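CELL WALL surface anchor family protein (Streptococcus pneumoniae, PDB 3ZGH) is a serine-rich repeat surface adhesin of the pneumococcus whose MSCRAMM-type domain, the region crystallised here, binds keratin 10. Local coordinates at residues A[58-63]-A[159-164]; A[94-99]-A[170-175]; A[99-104]-A[165-170]. All blocks are in the same frame, centred on the assembly; numbering follows the deposited sequence.

Contact 1 of 3, residues A[58-63]-A[159-164]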
# COMPACT_ATOMS: atom_id res chain seq x y z
N LEU A 58 8.07 -12.77 -3.71
CA LEU A 58 7.18 -12.14 -2.76
C LEU A 58 6.09 -11.44 -3.56
O LEU A 58 6.41 -10.77 -4.57
CB LEU A 58 7.90 -11.09 -1.93
CG LEU A 58 9.00 -11.52 -0.96
CD1 LEU A 58 9.59 -10.29 -0.21
CD2 LEU A 58 8.45 -12.57 0.04
N THR A 59 4.84 -11.60 -3.14
CA THR A 59 3.72 -10.83 -3.70
C THR A 59 3.23 -9.87 -2.63
O THR A 59 2.90 -10.29 -1.50
CB THR A 59 2.59 -11.76 -4.12
OG1 THR A 59 3.10 -12.69 -5.09
CG2 THR A 59 1.38 -10.97 -4.73
N PHE A 60 3.20 -8.60 -2.98
CA PHE A 60 2.76 -7.53 -2.09
C PHE A 60 1.39 -7.02 -2.56
O PHE A 60 1.21 -6.76 -3.77
CB PHE A 60 3.75 -6.36 -2.16
CG PHE A 60 5.08 -6.61 -1.50
CD1 PHE A 60 5.33 -6.13 -0.23
CD2 PHE A 60 6.10 -7.29 -2.17
CE1 PHE A 60 6.58 -6.35 0.39
CE2 PHE A 60 7.35 -7.45 -1.59
CZ PHE A 60 7.58 -7.01 -0.30
N THR A 61 0.45 -6.83 -1.63
CA THR A 61 -0.84 -6.21 -1.93
C THR A 61 -1.08 -5.14 -0.84
O THR A 61 -1.20 -5.46 0.35
CB THR A 61 -2.01 -7.22 -1.94
OG1 THR A 61 -1.72 -8.29 -2.84
CG2 THR A 61 -3.34 -6.55 -2.40
N TYR A 62 -1.13 -3.89 -1.28
CA TYR A 62 -1.16 -2.73 -0.42
C TYR A 62 -2.43 -1.93 -0.65
O TYR A 62 -2.66 -1.47 -1.77
CB TYR A 62 0.06 -1.89 -0.77
CG TYR A 62 0.07 -0.47 -0.26
CD1 TYR A 62 -0.12 -0.18 1.07
CD2 TYR A 62 0.33 0.59 -1.14
CE1 TYR A 62 -0.08 1.14 1.53
CE2 TYR A 62 0.37 1.88 -0.70
CZ TYR A 62 0.17 2.15 0.62
OH TYR A 62 0.24 3.46 1.01
N THR A 63 -3.23 -1.73 0.39
CA THR A 63 -4.53 -1.08 0.26
C THR A 63 -4.60 0.07 1.25
O THR A 63 -4.25 -0.10 2.41
CB THR A 63 -5.69 -2.05 0.58
OG1 THR A 63 -5.69 -3.11 -0.36
CG2 THR A 63 -7.07 -1.34 0.49
N TRP A 159 2.35 -5.83 -6.47
CA TRP A 159 3.56 -6.08 -7.28
C TRP A 159 4.21 -7.36 -6.73
O TRP A 159 3.86 -7.81 -5.62
CB TRP A 159 4.54 -4.90 -7.21
CG TRP A 159 5.08 -4.59 -5.84
CD1 TRP A 159 6.29 -5.01 -5.29
CD2 TRP A 159 4.45 -3.80 -4.83
NE1 TRP A 159 6.41 -4.54 -4.00
CE2 TRP A 159 5.30 -3.80 -3.69
CE3 TRP A 159 3.23 -3.12 -4.77
CZ2 TRP A 159 4.98 -3.12 -2.53
CZ3 TRP A 159 2.91 -2.44 -3.59
CH2 TRP A 159 3.79 -2.45 -2.49
N THR A 160 5.12 -7.93 -7.51
CA THR A 160 5.88 -9.06 -7.07
C THR A 160 7.36 -8.71 -7.06
O THR A 160 7.81 -7.76 -7.74
CB THR A 160 5.66 -10.27 -8.00
OG1 THR A 160 6.03 -9.90 -9.32
CG2 THR A 160 4.17 -10.71 -7.98
N VAL A 161 8.14 -9.49 -6.32
CA VAL A 161 9.60 -9.30 -6.26
C VAL A 161 10.22 -10.69 -6.26
O VAL A 161 9.89 -11.50 -5.38
CB VAL A 161 10.04 -8.55 -4.97
CG1 VAL A 161 11.53 -8.30 -4.99
CG2 VAL A 161 9.28 -7.20 -4.81
N PRO A 162 11.12 -10.97 -7.22
CA PRO A 162 11.72 -12.31 -7.25
C PRO A 162 12.56 -12.58 -6.01
O PRO A 162 13.23 -11.67 -5.51
CB PRO A 162 12.62 -12.28 -8.50
CG PRO A 162 12.13 -11.10 -9.33
CD PRO A 162 11.55 -10.12 -8.35
N ILE A 163 12.54 -13.83 -5.55
CA ILE A 163 13.42 -14.28 -4.48
C ILE A 163 14.61 -15.03 -5.10
O ILE A 163 14.43 -15.96 -5.89
CB ILE A 163 12.65 -15.22 -3.51
CG1 ILE A 163 11.57 -14.42 -2.75
CG2 ILE A 163 13.62 -15.94 -2.53
CD1 ILE A 163 10.53 -15.29 -2.05
N THR A 164 15.83 -14.64 -4.71
CA THR A 164 17.02 -15.19 -5.34
C THR A 164 17.96 -15.84 -4.34
O THR A 164 19.07 -16.27 -4.69
CB THR A 164 17.81 -14.09 -6.10
OG1 THR A 164 18.32 -13.13 -5.16
CG2 THR A 164 16.90 -13.37 -7.13
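Strand 58-63 and strand 159-162 run antiparallel, their axes 4.7 Å apart at closest and 157° between their directions. Leu58 faces Val161 and Phe60 faces Trp159 as hydrogen-bonded pairs, each tied by two backbone bonds; Thr59 and Thr160 form the non-hydrogen-bonded pair between them. The bond from Phe60 N to Trp159 O, 2.8 Å long, is nearly straight. Leu58 O accepts from Val161 N and also receives a CA-H...O contact from Thr160 CA at 3.1 Å. The two segments pair in the middle of the large antiparallel sheet of this MSCRAMM domain, where strand 57-65, with strand 43-53 on its other edge, meets strand 154-162. One face of the sheet, carrying Leu58, Phe60, Trp159 and Val161, turns into the core. There the indole of Trp159 turns across to the partner strand: chi1 of 62° sets CG between the backbone N and the carbonyl carbon, and one face of the ring lies against Phe60. Phe60 CB sits over the six-membered ring, 3.6 Å from its centroid. The phenyl ring itself lies almost parallel to the five-membered ring, planes at 8°, but is slid so far that overlap is slight; Phe60 CD2 comes within 3.3 Å of Trp159 NE1. Farther along, Val161 CG2 approaches Phe60 CE2, while the side chains of Leu58 and Ile163 cross at about a right angle, Leu58 CD2 4.0 Å from Ile163 CD1. On the opposite face Thr59 and Thr160 lie side by side, Thr59 OG1 3.7 Å from Thr160 CG2. Phe170 meets the Phe60 ring edge-to-face and Trp138 packs on Trp159.

Contact 2 of 3, residues A[94-99]-A[170-175]. With ACT (acetate ion), chain D.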
# COMPACT_ATOMS: atom_id res chain seq x y z
N GLN A 94 9.11 10.26 -0.71
CA GLN A 94 9.64 9.27 0.22
C GLN A 94 9.80 7.91 -0.43
O GLN A 94 8.95 7.46 -1.20
CB GLN A 94 8.75 9.13 1.47
CG GLN A 94 7.49 8.32 1.24
CD GLN A 94 6.76 7.98 2.54
OE1 GLN A 94 6.78 8.75 3.51
NE2 GLN A 94 6.11 6.80 2.56
N THR A 95 10.90 7.26 -0.10
CA THR A 95 11.06 5.85 -0.42
C THR A 95 9.89 5.06 0.16
O THR A 95 9.56 5.24 1.32
CB THR A 95 12.36 5.33 0.17
OG1 THR A 95 13.43 6.09 -0.39
CG2 THR A 95 12.54 3.83 -0.17
N MET A 96 9.27 4.20 -0.63
CA MET A 96 8.19 3.35 -0.14
C MET A 96 8.69 1.97 0.29
O MET A 96 8.06 1.32 1.12
CB MET A 96 7.14 3.09 -1.23
CG MET A 96 6.53 4.32 -1.86
SD MET A 96 5.16 5.05 -0.96
CE MET A 96 4.01 3.66 -0.69
N LEU A 97 9.75 1.49 -0.34
CA LEU A 97 10.12 0.07 -0.24
C LEU A 97 11.64 -0.08 -0.30
O LEU A 97 12.28 0.46 -1.18
CB LEU A 97 9.45 -0.71 -1.36
CG LEU A 97 9.75 -2.22 -1.40
CD1 LEU A 97 9.02 -2.95 -0.30
CD2 LEU A 97 9.35 -2.75 -2.76
N THR A 98 12.21 -0.79 0.66
CA THR A 98 13.63 -1.14 0.56
C THR A 98 13.66 -2.66 0.58
O THR A 98 12.77 -3.29 1.17
CB THR A 98 14.47 -0.58 1.72
OG1 THR A 98 13.99 -1.13 2.95
CG2 THR A 98 14.37 0.94 1.77
N LEU A 99 14.64 -3.24 -0.11
CA LEU A 99 14.64 -4.68 -0.35
C LEU A 99 15.98 -5.29 0.05
O LEU A 99 17.03 -4.69 -0.18
CB LEU A 99 14.40 -4.96 -1.83
CG LEU A 99 13.03 -4.55 -2.37
CD1 LEU A 99 12.95 -4.88 -3.84
CD2 LEU A 99 11.90 -5.25 -1.59
N PHE A 170 12.79 -6.82 4.01
CA PHE A 170 12.33 -5.63 3.32
C PHE A 170 11.80 -4.66 4.38
O PHE A 170 11.56 -5.05 5.54
CB PHE A 170 11.22 -5.98 2.29
CG PHE A 170 9.95 -6.46 2.92
CD1 PHE A 170 8.97 -5.56 3.35
CD2 PHE A 170 9.71 -7.83 3.09
CE1 PHE A 170 7.81 -6.02 3.96
CE2 PHE A 170 8.55 -8.29 3.70
CZ PHE A 170 7.61 -7.39 4.14
N THR A 171 11.65 -3.40 4.01
CA THR A 171 10.85 -2.50 4.83
C THR A 171 9.88 -1.79 3.88
O THR A 171 10.24 -1.48 2.75
CB THR A 171 11.68 -1.44 5.57
OG1 THR A 171 12.08 -0.44 4.65
CG2 THR A 171 12.90 -2.04 6.26
N PHE A 172 8.66 -1.55 4.35
CA PHE A 172 7.67 -0.84 3.56
C PHE A 172 7.12 0.32 4.40
O PHE A 172 6.79 0.14 5.58
CB PHE A 172 6.55 -1.80 3.14
CG PHE A 172 5.43 -1.11 2.42
CD1 PHE A 172 5.53 -0.84 1.06
CD2 PHE A 172 4.29 -0.70 3.11
CE1 PHE A 172 4.53 -0.19 0.40
CE2 PHE A 172 3.27 -0.05 2.43
CZ PHE A 172 3.39 0.21 1.08
N THR A 173 7.04 1.50 3.78
CA THR A 173 6.54 2.70 4.44
C THR A 173 5.24 3.16 3.77
O THR A 173 5.23 3.58 2.61
CB THR A 173 7.58 3.84 4.38
OG1 THR A 173 8.81 3.39 4.94
CG2 THR A 173 7.09 5.08 5.16
N PRO A 174 4.13 3.06 4.49
CA PRO A 174 2.84 3.46 3.90
C PRO A 174 2.75 4.96 3.70
O PRO A 174 3.43 5.73 4.37
CB PRO A 174 1.81 2.99 4.93
CG PRO A 174 2.56 2.99 6.22
CD PRO A 174 3.97 2.55 5.87
N TYR A 175 1.87 5.36 2.79
CA TYR A 175 1.73 6.74 2.43
C TYR A 175 0.30 6.99 1.98
O TYR A 175 -0.28 6.18 1.26
CB TYR A 175 2.71 7.09 1.31
CG TYR A 175 2.61 8.53 0.83
CD1 TYR A 175 3.42 9.52 1.34
CD2 TYR A 175 1.68 8.88 -0.14
CE1 TYR A 175 3.31 10.86 0.87
CE2 TYR A 175 1.56 10.18 -0.60
CZ TYR A 175 2.36 11.17 -0.10
OH TYR A 175 2.20 12.45 -0.60
C ACT D . 15.96 -4.36 4.58
O ACT D . 17.09 -4.89 4.46
OXT ACT D . 15.56 -3.70 3.59
CH3 ACT D . 15.15 -4.50 5.85
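A small antiparallel sheet begins here, with strand 97-99 at its edge and strand 170-172 in its middle, and Thr98 with Thr171 is the middle pair of these two strands. This hydrogen-bonded pair is joined by Thr98 N to Thr171 O at 3.0 Å and by Thr171 N to Thr98 O. A third link joins the side chains: both hydroxyls lie between their own backbone N and carbonyl carbon (chi1 61° and 76°), which brings Thr98 OG1 and Thr171 OG1 to 2.6 Å, a short hydrogen bond. An acetate, probably from the crystallisation liquor, lies beside them, its OXT 3.1 Å from Thr98 OG1. On the other face Leu97 and Leu99 accompany Phe172 and Phe170; Leu97 CD1 reaches the edge of the Phe172 ring near its plane, and Leu99 CD2 touches Phe170 CB at 4.0 Å. Past the strand, Met96 O receives Thr173 N at 2.9 Å. The Met96 chain folds at chi2 and chi3 and runs alongside Phe172, Met96 CE lying 3.9 Å from Phe172 CZ, while Met96 SD lies against Tyr175 CB, the two side chains crossing nearly at right angles. The Gln94 amide, poorly ordered, rests by Thr173 CG2 and Tyr175, its plane 67° from the phenol ring, and Gln94 NE2 makes a weak bond of 3.4 Å to Pro174 O. Met96 and Leu97 both face Tyr136 in a classic beta bulge, where the edge of strand 97-99 meets strand 136-138. Strand 193-195 pairs with the other edge of strand 170-172, and Phe170 and Phe172 pack on strand 43-53 and meet Phe60 and Tyr62, respectively, edge-to-face.

Contact 3 of 3, residues A[99-104]-A[165-170]. With ACT (acetate ion), chain D.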
# COMPACT_ATOMS: atom_id res chain seq x y z
N LEU A 99 14.64 -3.24 -0.11
CA LEU A 99 14.64 -4.68 -0.35
C LEU A 99 15.98 -5.29 0.05
O LEU A 99 17.03 -4.69 -0.18
CB LEU A 99 14.40 -4.96 -1.83
CG LEU A 99 13.03 -4.55 -2.37
CD1 LEU A 99 12.95 -4.88 -3.84
CD2 LEU A 99 11.90 -5.25 -1.59
N GLY A 100 15.93 -6.45 0.68
CA GLY A 100 17.16 -7.14 1.04
C GLY A 100 17.97 -7.60 -0.17
O GLY A 100 17.52 -7.49 -1.31
N SER A 101 19.14 -8.15 0.11
CA SER A 101 20.12 -8.51 -0.91
C SER A 101 19.73 -9.63 -1.88
O SER A 101 20.22 -9.65 -3.01
CB SER A 101 21.41 -8.90 -0.20
OG SER A 101 21.90 -7.74 0.43
N ASP A 102 18.84 -10.53 -1.45
CA ASP A 102 18.42 -11.64 -2.32
C ASP A 102 16.98 -11.48 -2.78
O ASP A 102 16.19 -12.45 -2.82
CB ASP A 102 18.64 -13.00 -1.64
CG ASP A 102 20.09 -13.26 -1.31
OD1 ASP A 102 20.93 -13.28 -2.24
OD2 ASP A 102 20.41 -13.42 -0.11
N LEU A 103 16.64 -10.24 -3.12
CA LEU A 103 15.37 -9.94 -3.75
C LEU A 103 15.71 -9.22 -5.03
O LEU A 103 16.62 -8.37 -5.04
CB LEU A 103 14.52 -9.05 -2.88
CG LEU A 103 13.95 -9.74 -1.64
CD1 LEU A 103 13.25 -8.75 -0.74
CD2 LEU A 103 13.00 -10.85 -2.07
N GLY A 104 15.02 -9.55 -6.11
CA GLY A 104 15.37 -8.97 -7.38
C GLY A 104 14.63 -7.68 -7.62
O GLY A 104 14.17 -6.98 -6.69
N GLY A 165 17.52 -15.93 -3.09
CA GLY A 165 18.41 -16.41 -2.04
C GLY A 165 17.77 -16.23 -0.68
O GLY A 165 16.55 -16.07 -0.56
N THR A 166 18.62 -16.19 0.33
CA THR A 166 18.23 -16.21 1.74
C THR A 166 17.75 -14.87 2.32
O THR A 166 16.83 -14.83 3.12
CB THR A 166 19.46 -16.68 2.55
OG1 THR A 166 19.52 -18.11 2.49
CG2 THR A 166 19.38 -16.23 3.99
N ASP A 167 18.38 -13.77 1.93
CA ASP A 167 18.04 -12.49 2.54
C ASP A 167 16.81 -11.87 1.85
O ASP A 167 16.94 -11.09 0.90
CB ASP A 167 19.25 -11.52 2.53
CG ASP A 167 18.88 -10.14 3.08
OD1 ASP A 167 17.81 -10.05 3.74
OD2 ASP A 167 19.63 -9.16 2.85
N THR A 168 15.63 -12.22 2.33
CA THR A 168 14.39 -11.70 1.78
C THR A 168 13.80 -10.62 2.68
O THR A 168 12.57 -10.41 2.68
CB THR A 168 13.35 -12.82 1.63
OG1 THR A 168 13.23 -13.52 2.87
CG2 THR A 168 13.79 -13.82 0.55
N SER A 169 14.64 -9.93 3.44
CA SER A 169 14.16 -8.83 4.28
C SER A 169 13.63 -7.66 3.42
O SER A 169 13.97 -7.54 2.24
CB SER A 169 15.27 -8.36 5.22
OG SER A 169 16.38 -7.81 4.52
N PHE A 170 12.79 -6.82 4.01
CA PHE A 170 12.33 -5.63 3.32
C PHE A 170 11.80 -4.66 4.38
O PHE A 170 11.56 -5.05 5.54
CB PHE A 170 11.22 -5.98 2.29
CG PHE A 170 9.95 -6.46 2.92
CD1 PHE A 170 8.97 -5.56 3.35
CD2 PHE A 170 9.71 -7.83 3.09
CE1 PHE A 170 7.81 -6.02 3.96
CE2 PHE A 170 8.55 -8.29 3.70
CZ PHE A 170 7.61 -7.39 4.14
C ACT D . 15.96 -4.36 4.58
O ACT D . 17.09 -4.89 4.46
OXT ACT D . 15.56 -3.70 3.59
CH3 ACT D . 15.15 -4.50 5.85
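Loops 99-104 and 165-170 continue an antiparallel pairing beyond its last bridge, Gly100 N giving a 2.7 Å bond to Ser169 O. Two turns meet: a type I beta turn from Gly100 to Leu103, and an Asx turn in which Asp167 OD1 accepts Ser169 N at 3.2 Å, Asp167 being also the centre of an inverse gamma turn. Asp167 and Asp102 each bind the other's loop through a carboxylate. With CG anti to the backbone N (chi1 176°), the Asp167 carboxylate swings across to the beta turn, and Asp167 OD2 is met by Ser101 N at 3.0 Å from above the carboxylate plane. The backbone O of Asp167 accepts Asp102 N. In return Asp102 OD2 accepts Asp167 N over 2.9 Å through its anti lone pair. Asp102 OD2 and Asp167 OD2 stay 5.2 Å apart, and the backbone N-H groups that each carboxylate receives probably ease their like charges. Asp102 CB also rests against Gly165 CA, at 3.4 Å. Leu103 crosses Thr168 at about a right angle, its CD2 against Thr168 CG2, and packs on Leu58 and Val161 of the large sheet, which connects these surface loops to it. Nearer the small sheet, Ser169 OG stands 3.0 Å from O of the bound acetate, while Leu103 CD1 approaches Ser169 O to 3.3 Å.

Along the chain the segments come as 58-63, 94-99 running into 99-104, then 159-164, 165-170 and 170-175, so contact 1 interleaves with contacts 2 and 3, whereas contact 3 falls within the span that contact 2 closes. The centres of contact 1 and contact 2 lie about 12 Å apart, those of contact 1 and contact 3 about 11 Å, and those of contact 2 and contact 3 about 14 Å. Contact 1 belongs to the large sheet and contact 2 to the small one; they meet through a core in which Trp159 CH2 approaches Phe172 CE1 at 3.7 Å. Contact 3 shares Leu99 and Phe170 with contact 2 and joins contact 1 through Pro162 and Thr164, tying both sheets together at one end of the adhesin domain.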